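Local coordinates for protein geranyltranstransferase (Marinomonas sp. MED121, PDB 4F62) that probably catalyses head-to-tail condensation of isopentenyl diphosphate with allylic diphosphates, as farnesyl diphosphate synthases and related polyprenyl synthases do, to build short-chain isoprenoid diphosphates, at residues T10-R15 / L52-A57; G44-R49 / A287-D292. All blocks are in the same frame, centred on the assembly; numbering follows the deposited sequence.

Interaction 1: T10-R15 / L52-A57; sequences TYTQSR and LTYASA
Thr12 and Tyr54 bring the backbones of two helices nearest each other, with CA atoms 7.1 Å apart, and the gap is filled by side chains. Tyr54 does most of the filling. Its CG stands anti to the carbonyl carbon, chi1 -71°, which sends the ring out toward helix 5-23, where it lies between Thr12 near its root and Arg15 near its tip. Thr12 and Tyr54 run past each other in opposite directions, Thr12 CB and CG2 each coming within 3.6 Å of Tyr54 CD2. A threonine suits this place because it is branched and short: CG2 offers a methyl to the ring, whereas OG1 turns back to the helix and hydrogen-bonds to Phe8 O. These helices belong to the all-helical isoprenoid synthase fold, and the contact lays the N-terminal helix 5-23 against helix 48-60. Arg15 is extended from CG to NE and runs obliquely across the hydroxyl end of the tyrosine. Its CG lies 3.7 Å from Tyr54 OH, and its NE 3.7 Å from Tyr54 CE1. The guanidinium and ring planes are inclined by 55°, so the two groups are not stacked. Both polar ends reach Asp68 on helix 65-86: Arg15 NE forms a salt bridge with its OD1, and Tyr54 OH hydrogen-bonds to the same oxygen. A tyrosine therefore serves twice, by its apolar ring and by a hydroxyl that meets a carboxylate. On the far end of the guanidinium, Arg15 NH1 binds Tyr11 OH at 2.8 Å, with the hydroxyl oxygen in the guanidinium plane but the N-H bent to 142°. With bonds at NE and NH1, and a further one at NH2, the flat group has little freedom to rotate.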
ATOM      1  N   THR A  10       7.233   1.915 -27.634  1.00 42.17           N
ATOM      2  CA  THR A  10       6.024   2.643 -28.005  1.00 49.02           C
ATOM      3  C   THR A  10       4.761   1.850 -27.621  1.00 47.35           C
ATOM      4  O   THR A  10       3.850   2.383 -26.985  1.00 43.86           O
ATOM      5  CB  THR A  10       6.013   2.949 -29.507  1.00 45.99           C
ATOM      6  OG1 THR A  10       7.146   3.761 -29.830  1.00 55.50           O
ATOM      7  CG2 THR A  10       4.732   3.685 -29.913  1.00 51.64           C
ATOM      8  N   TYR A  11       4.722   0.572 -27.985  1.00 47.29           N
ATOM      9  CA  TYR A  11       3.563  -0.275 -27.672  1.00 46.57           C
ATOM     10  C   TYR A  11       3.267  -0.343 -26.170  1.00 48.06           C
ATOM     11  O   TYR A  11       2.129  -0.092 -25.734  1.00 40.21           O
ATOM     12  CB  TYR A  11       3.743  -1.689 -28.258  1.00 49.60           C
ATOM     13  CG  TYR A  11       2.623  -2.649 -27.884  1.00 44.54           C
ATOM     14  CD1 TYR A  11       1.428  -2.675 -28.600  1.00 43.10           C
ATOM     15  CD2 TYR A  11       2.765  -3.522 -26.820  1.00 44.88           C
ATOM     16  CE1 TYR A  11       0.399  -3.555 -28.247  1.00 53.46           C
ATOM     17  CE2 TYR A  11       1.748  -4.395 -26.453  1.00 47.31           C
ATOM     18  CZ  TYR A  11       0.571  -4.410 -27.170  1.00 49.75           C
ATOM     19  OH  TYR A  11      -0.430  -5.275 -26.797  1.00 50.74           O
ATOM     20  N   THR A  12       4.281  -0.686 -25.377  1.00 41.98           N
ATOM     21  CA  THR A  12       4.072  -0.885 -23.944  1.00 40.82           C
ATOM     22  C   THR A  12       3.811   0.413 -23.178  1.00 40.38           C
ATOM     23  O   THR A  12       3.033   0.432 -22.222  1.00 43.37           O
ATOM     24  CB  THR A  12       5.245  -1.659 -23.296  1.00 42.32           C
ATOM     25  OG1 THR A  12       6.461  -0.966 -23.559  1.00 47.47           O
ATOM     26  CG2 THR A  12       5.350  -3.042 -23.904  1.00 46.24           C
ATOM     27  N   GLN A  13       4.492   1.483 -23.566  1.00 41.33           N
ATOM     28  CA  GLN A  13       4.236   2.787 -22.963  1.00 42.90           C
ATOM     29  C   GLN A  13       2.791   3.242 -23.222  1.00 43.29           C
ATOM     30  O   GLN A  13       2.105   3.653 -22.297  1.00 42.93           O
ATOM     31  CB  GLN A  13       5.258   3.827 -23.464  1.00 43.47           C
ATOM     32  CG  GLN A  13       6.656   3.644 -22.836  1.00 42.63           C
ATOM     33  CD  GLN A  13       7.784   4.357 -23.595  1.00 55.73           C
ATOM     34  OE1 GLN A  13       7.576   4.942 -24.669  1.00 57.63           O
ATOM     35  NE2 GLN A  13       8.992   4.299 -23.034  1.00 56.27           N
ATOM     36  N   SER A  14       2.344   3.176 -24.481  1.00 38.77           N
ATOM     37  CA  SER A  14       0.954   3.484 -24.814  1.00 44.41           C
ATOM     38  C   SER A  14       0.012   2.572 -24.029  1.00 45.32           C
ATOM     39  O   SER A  14      -0.988   3.021 -23.460  1.00 44.76           O
ATOM     40  CB  SER A  14       0.694   3.312 -26.308  1.00 42.90           C
ATOM     41  OG  SER A  14       1.539   4.171 -27.055  1.00 65.56           O
ATOM     42  N   ARG A  15       0.345   1.289 -23.987  1.00 42.78           N
ATOM     43  CA  ARG A  15      -0.515   0.320 -23.328  1.00 44.54           C
ATOM     44  C   ARG A  15      -0.648   0.589 -21.825  1.00 45.84           C
ATOM     45  O   ARG A  15      -1.770   0.640 -21.298  1.00 42.70           O
ATOM     46  CB  ARG A  15      -0.047  -1.121 -23.599  1.00 44.96           C
ATOM     47  CG  ARG A  15      -0.992  -2.176 -23.032  1.00 43.43           C
ATOM     48  CD  ARG A  15      -0.665  -3.597 -23.470  1.00 44.77           C
ATOM     49  NE  ARG A  15      -1.502  -4.545 -22.734  1.00 47.88           N
ATOM     50  CZ  ARG A  15      -2.014  -5.661 -23.240  1.00 45.20           C
ATOM     51  NH1 ARG A  15      -1.769  -5.995 -24.497  1.00 42.84           N
ATOM     52  NH2 ARG A  15      -2.779  -6.442 -22.482  1.00 43.06           N
ATOM     53  N   LEU A  52       9.654  -4.074 -18.807  1.00 36.23           N
ATOM     54  CA  LEU A  52      10.181  -5.356 -18.342  1.00 34.92           C
ATOM     55  C   LEU A  52       9.060  -6.349 -18.061  1.00 36.30           C
ATOM     56  O   LEU A  52       9.188  -7.534 -18.355  1.00 38.68           O
ATOM     57  CB  LEU A  52      10.989  -5.169 -17.054  1.00 31.97           C
ATOM     58  CG  LEU A  52      12.358  -4.504 -17.203  1.00 39.95           C
ATOM     59  CD1 LEU A  52      12.906  -4.178 -15.817  1.00 38.95           C
ATOM     60  CD2 LEU A  52      13.323  -5.410 -17.977  1.00 36.09           C
ATOM     61  N   THR A  53       7.967  -5.868 -17.474  1.00 32.05           N
ATOM     62  CA  THR A  53       6.838  -6.734 -17.135  1.00 32.72           C
ATOM     63  C   THR A  53       6.219  -7.346 -18.387  1.00 40.43           C
ATOM     64  O   THR A  53       5.996  -8.564 -18.465  1.00 36.85           O
ATOM     65  CB  THR A  53       5.764  -5.957 -16.359  1.00 37.25           C
ATOM     66  OG1 THR A  53       6.390  -5.273 -15.264  1.00 35.64           O
ATOM     67  CG2 THR A  53       4.676  -6.905 -15.807  1.00 34.32           C
ATOM     68  N   TYR A  54       5.948  -6.508 -19.381  1.00 38.74           N
ATOM     69  CA  TYR A  54       5.342  -7.009 -20.607  1.00 38.59           C
ATOM     70  C   TYR A  54       6.315  -7.916 -21.350  1.00 37.30           C
ATOM     71  O   TYR A  54       5.890  -8.893 -21.975  1.00 34.83           O
ATOM     72  CB  TYR A  54       4.915  -5.860 -21.520  1.00 35.01           C
ATOM     73  CG  TYR A  54       3.726  -5.074 -21.018  1.00 42.77           C
ATOM     74  CD1 TYR A  54       2.469  -5.667 -20.905  1.00 41.40           C
ATOM     75  CD2 TYR A  54       3.849  -3.729 -20.683  1.00 40.99           C
ATOM     76  CE1 TYR A  54       1.366  -4.942 -20.451  1.00 41.38           C
ATOM     77  CE2 TYR A  54       2.749  -2.994 -20.232  1.00 43.36           C
ATOM     78  CZ  TYR A  54       1.515  -3.600 -20.123  1.00 40.66           C
ATOM     79  OH  TYR A  54       0.435  -2.865 -19.686  1.00 39.76           O
ATOM     80  N   ALA A  55       7.609  -7.579 -21.303  1.00 33.60           N
ATOM     81  CA  ALA A  55       8.636  -8.359 -22.021  1.00 42.05           C
ATOM     82  C   ALA A  55       8.762  -9.763 -21.442  1.00 42.11           C
ATOM     83  O   ALA A  55       8.939 -10.736 -22.171  1.00 41.43           O
ATOM     84  CB  ALA A  55      10.003  -7.651 -21.976  1.00 38.98           C
ATOM     85  N   SER A  56       8.673  -9.867 -20.122  1.00 36.62           N
ATOM     86  CA  SER A  56       8.786 -11.162 -19.460  1.00 39.44           C
ATOM     87  C   SER A  56       7.559 -12.023 -19.723  1.00 39.51           C
ATOM     88  O   SER A  56       7.683 -13.224 -19.962  1.00 44.89           O
ATOM     89  CB  SER A  56       8.974 -10.980 -17.955  1.00 43.82           C
ATOM     90  OG  SER A  56      10.137 -10.212 -17.729  1.00 58.49           O
ATOM     91  N   ALA A  57       6.377 -11.413 -19.677  1.00 38.46           N
ATOM     92  CA  ALA A  57       5.147 -12.134 -20.019  1.00 42.19           C
ATOM     93  C   ALA A  57       5.250 -12.716 -21.426  1.00 48.77           C
ATOM     94  O   ALA A  57       4.886 -13.867 -21.660  1.00 45.98           O
ATOM     95  CB  ALA A  57       3.929 -11.224 -19.912  1.00 37.72           C
TER

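Interaction 2: G44-R49 / A287-D292; sequences GGKRIR and ANYIID
Ile48, in the first turn of helix 48-60, faces Ile290 and Tyr289 on helix 281-291, and its side chain branches at CB to serve both. From CB, which is directed at the other helix, the methyl CG2 meets the aliphatic tip of Ile290, 3.5 Å from Ile290 CD1 and 3.6 Å from Ile290 CG1. The other branch leaves through CG1, anti to the carbonyl carbon (chi1 -64°), which serves as the link carrying CD1 to the ring: CD1 lies 3.4 Å from Tyr289 CE2, at the ring's edge and near its plane, and also 4.0 Å from Ile290 CG1. A beta-branched isoleucine suits this junction, since its two arms pack against two neighbours in successive positions. GGKRIR makes up all but the final proline of the GGKRxRP motif of polyprenyl diphosphate synthases, which in relatives helps to bind the diphosphate of isopentenyl diphosphate; a similar role is likely here, with Gly45 adopting backbone angles (phi 114°, psi 149°) that suit glycine. Arg47 is the N-cap residue of the helix, and its guanidinium forms salt bridges with Asp17 and Glu75. Lys46 crosses the end of Tyr289 at about a right angle; Lys46 CG lies 3.4 Å from Tyr289 OH, and the bends at chi2 and chi4 curl the chain back round the hydroxyl.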
ATOM      1  N   GLY A  44       6.021  12.654 -16.564  1.00 75.08           N
ATOM      2  CA  GLY A  44       6.546  11.792 -17.610  1.00 81.99           C
ATOM      3  C   GLY A  44       7.094  10.463 -17.102  1.00 84.11           C
ATOM      4  O   GLY A  44       6.495   9.832 -16.217  1.00 81.17           O
ATOM      5  N   GLY A  45       8.230  10.038 -17.668  1.00 75.27           N
ATOM      6  CA  GLY A  45       8.888   8.793 -17.284  1.00 57.63           C
ATOM      7  C   GLY A  45       8.885   7.751 -18.398  1.00 52.99           C
ATOM      8  O   GLY A  45       7.942   7.699 -19.185  1.00 61.20           O
ATOM      9  N   LYS A  46       9.911   6.902 -18.456  1.00 48.01           N
ATOM     10  CA  LYS A  46      10.063   5.981 -19.592  1.00 50.98           C
ATOM     11  C   LYS A  46       9.404   4.591 -19.445  1.00 46.13           C
ATOM     12  O   LYS A  46       9.461   3.772 -20.373  1.00 44.61           O
ATOM     13  CB  LYS A  46      11.540   5.842 -19.977  1.00 65.63           C
ATOM     14  CG  LYS A  46      12.157   7.127 -20.536  1.00 74.44           C
ATOM     15  CD  LYS A  46      11.289   7.718 -21.657  1.00 81.94           C
ATOM     16  CE  LYS A  46      11.964   8.897 -22.355  1.00 88.91           C
ATOM     17  NZ  LYS A  46      13.052   8.468 -23.285  1.00 92.07           N
ATOM     18  N   ARG A  47       8.768   4.342 -18.300  1.00 37.10           N
ATOM     19  CA  ARG A  47       8.040   3.085 -18.049  1.00 40.33           C
ATOM     20  C   ARG A  47       8.909   1.821 -18.151  1.00 37.25           C
ATOM     21  O   ARG A  47       8.457   0.780 -18.653  1.00 36.79           O
ATOM     22  CB  ARG A  47       6.847   2.939 -19.007  1.00 39.97           C
ATOM     23  CG  ARG A  47       5.984   4.163 -19.135  1.00 42.78           C
ATOM     24  CD  ARG A  47       5.503   4.624 -17.778  1.00 41.88           C
ATOM     25  NE  ARG A  47       4.366   5.529 -17.916  1.00 50.23           N
ATOM     26  CZ  ARG A  47       3.985   6.411 -16.997  1.00 61.14           C
ATOM     27  NH1 ARG A  47       4.660   6.527 -15.859  1.00 61.80           N
ATOM     28  NH2 ARG A  47       2.929   7.184 -17.221  1.00 61.71           N
ATOM     29  N   ILE A  48      10.151   1.920 -17.689  1.00 37.52           N
ATOM     30  CA  ILE A  48      11.077   0.793 -17.701  1.00 42.04           C
ATOM     31  C   ILE A  48      10.469  -0.437 -17.037  1.00 34.01           C
ATOM     32  O   ILE A  48      10.553  -1.554 -17.554  1.00 39.09           O
ATOM     33  CB  ILE A  48      12.340   1.135 -16.917  1.00 53.20           C
ATOM     34  CG1 ILE A  48      13.082   2.287 -17.589  1.00 59.04           C
ATOM     35  CG2 ILE A  48      13.216  -0.082 -16.779  1.00 57.08           C
ATOM     36  CD1 ILE A  48      13.455   2.009 -18.985  1.00 61.35           C
ATOM     37  N   ARG A  49       9.848  -0.233 -15.883  1.00 30.80           N
ATOM     38  CA  ARG A  49       9.286  -1.369 -15.157  1.00 34.04           C
ATOM     39  C   ARG A  49       8.088  -2.006 -15.872  1.00 38.32           C
ATOM     40  O   ARG A  49       8.024  -3.233 -16.004  1.00 34.00           O
ATOM     41  CB  ARG A  49       9.011  -0.994 -13.689  1.00 28.38           C
ATOM     42  CG  ARG A  49      10.335  -0.723 -12.941  1.00 33.92           C
ATOM     43  CD  ARG A  49      10.173   0.126 -11.675  1.00 34.50           C
ATOM     44  NE  ARG A  49      11.478   0.609 -11.195  1.00 35.07           N
ATOM     45  CZ  ARG A  49      12.169   1.602 -11.754  1.00 44.68           C
ATOM     46  NH1 ARG A  49      11.689   2.231 -12.824  1.00 43.93           N
ATOM     47  NH2 ARG A  49      13.340   1.969 -11.243  1.00 40.06           N
ATOM     48  N   ALA A 287      17.899  -4.697 -21.863  1.00 46.83           N
ATOM     49  CA  ALA A 287      19.107  -4.780 -21.049  1.00 53.80           C
ATOM     50  C   ALA A 287      20.036  -3.631 -21.442  1.00 56.99           C
ATOM     51  O   ALA A 287      20.484  -2.855 -20.587  1.00 52.48           O
ATOM     52  CB  ALA A 287      19.799  -6.120 -21.240  1.00 47.69           C
ATOM     53  N   ASN A 288      20.298  -3.512 -22.739  1.00 56.43           N
ATOM     54  CA  ASN A 288      21.186  -2.466 -23.247  1.00 61.72           C
ATOM     55  C   ASN A 288      20.661  -1.054 -22.960  1.00 59.65           C
ATOM     56  O   ASN A 288      21.415  -0.180 -22.533  1.00 53.52           O
ATOM     57  CB  ASN A 288      21.446  -2.661 -24.744  1.00 63.29           C
ATOM     58  CG  ASN A 288      21.627  -4.130 -25.117  1.00 71.33           C
ATOM     59  OD1 ASN A 288      21.796  -4.987 -24.242  1.00 71.46           O
ATOM     60  ND2 ASN A 288      21.580  -4.430 -26.419  1.00 71.79           N
ATOM     61  N   TYR A 289      19.365  -0.842 -23.184  1.00 52.89           N
ATOM     62  CA  TYR A 289      18.740   0.461 -22.946  1.00 53.84           C
ATOM     63  C   TYR A 289      18.812   0.921 -21.477  1.00 59.27           C
ATOM     64  O   TYR A 289      19.231   2.050 -21.194  1.00 59.43           O
ATOM     65  CB  TYR A 289      17.283   0.430 -23.406  1.00 54.94           C
ATOM     66  CG  TYR A 289      16.506   1.696 -23.118  1.00 63.62           C
ATOM     67  CD1 TYR A 289      16.837   2.895 -23.740  1.00 73.75           C
ATOM     68  CD2 TYR A 289      15.423   1.685 -22.246  1.00 61.72           C
ATOM     69  CE1 TYR A 289      16.117   4.057 -23.489  1.00 78.60           C
ATOM     70  CE2 TYR A 289      14.698   2.835 -21.992  1.00 67.96           C
ATOM     71  CZ  TYR A 289      15.049   4.019 -22.613  1.00 81.39           C
ATOM     72  OH  TYR A 289      14.326   5.164 -22.356  1.00 87.02           O
ATOM     73  N   ILE A 290      18.393   0.051 -20.556  1.00 56.33           N
ATOM     74  CA  ILE A 290      18.392   0.359 -19.119  1.00 60.65           C
ATOM     75  C   ILE A 290      19.810   0.605 -18.612  1.00 62.41           C
ATOM     76  O   ILE A 290      20.087   1.621 -17.956  1.00 57.45           O
ATOM     77  CB  ILE A 290      17.748  -0.770 -18.281  1.00 53.38           C
ATOM     78  CG1 ILE A 290      16.254  -0.890 -18.607  1.00 60.54           C
ATOM     79  CG2 ILE A 290      17.932  -0.506 -16.796  1.00 55.33           C
ATOM     80  CD1 ILE A 290      15.637  -2.239 -18.222  1.00 64.79           C
ATOM     81  N   ILE A 291      20.700  -0.328 -18.926  1.00 64.29           N
ATOM     82  CA  ILE A 291      22.106  -0.200 -18.564  1.00 66.77           C
ATOM     83  C   ILE A 291      22.716   1.064 -19.158  1.00 80.49           C
ATOM     84  O   ILE A 291      23.299   1.868 -18.425  1.00 83.19           O
ATOM     85  CB  ILE A 291      22.912  -1.422 -19.035  1.00 57.80           C
ATOM     86  CG1 ILE A 291      22.601  -2.624 -18.144  1.00 56.23           C
ATOM     87  CG2 ILE A 291      24.406  -1.136 -19.004  1.00 65.64           C
ATOM     88  CD1 ILE A 291      23.300  -3.894 -18.587  1.00 60.98           C
ATOM     89  N   ASP A 292      22.525   1.223 -20.471  1.00 86.67           N
ATOM     90  CA  ASP A 292      23.175   2.221 -21.334  1.00 97.28           C
ATOM     91  C   ASP A 292      24.501   1.687 -21.871  1.00 98.13           C
ATOM     92  O   ASP A 292      24.527   0.976 -22.879  1.00 98.97           O
ATOM     93  CB  ASP A 292      23.343   3.597 -20.667  1.00104.54           C
ATOM     94  CG  ASP A 292      24.265   4.515 -21.444  1.00112.82           C
ATOM     95  OD1 ASP A 292      25.498   4.439 -21.242  1.00112.00           O
ATOM     96  OD2 ASP A 292      23.755   5.315 -22.256  1.00117.82           O
TER

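In the fold
Interaction 1 is a buried contact and interaction 2 a surface one, yet both use helix 48-60: its middle packs on helix 5-23, whereas its beginning, with the loop before it, meets helix 281-291. Their chemistry follows their place. In interaction 1 an aromatic ring is packed by aliphatic atoms and its polar end is tied into a charged pair; interaction 2 rests on apolar side chains and a lysine shaft, with no hydrogen bond across. The two touch: Gln13 NE2 probably hydrogen-bonds to Lys46 O, and Leu52 CD2 packs on Ile290 CD1. Helix 48-60 and the loop before it thus contact both the N-terminal helix and the last modelled helix.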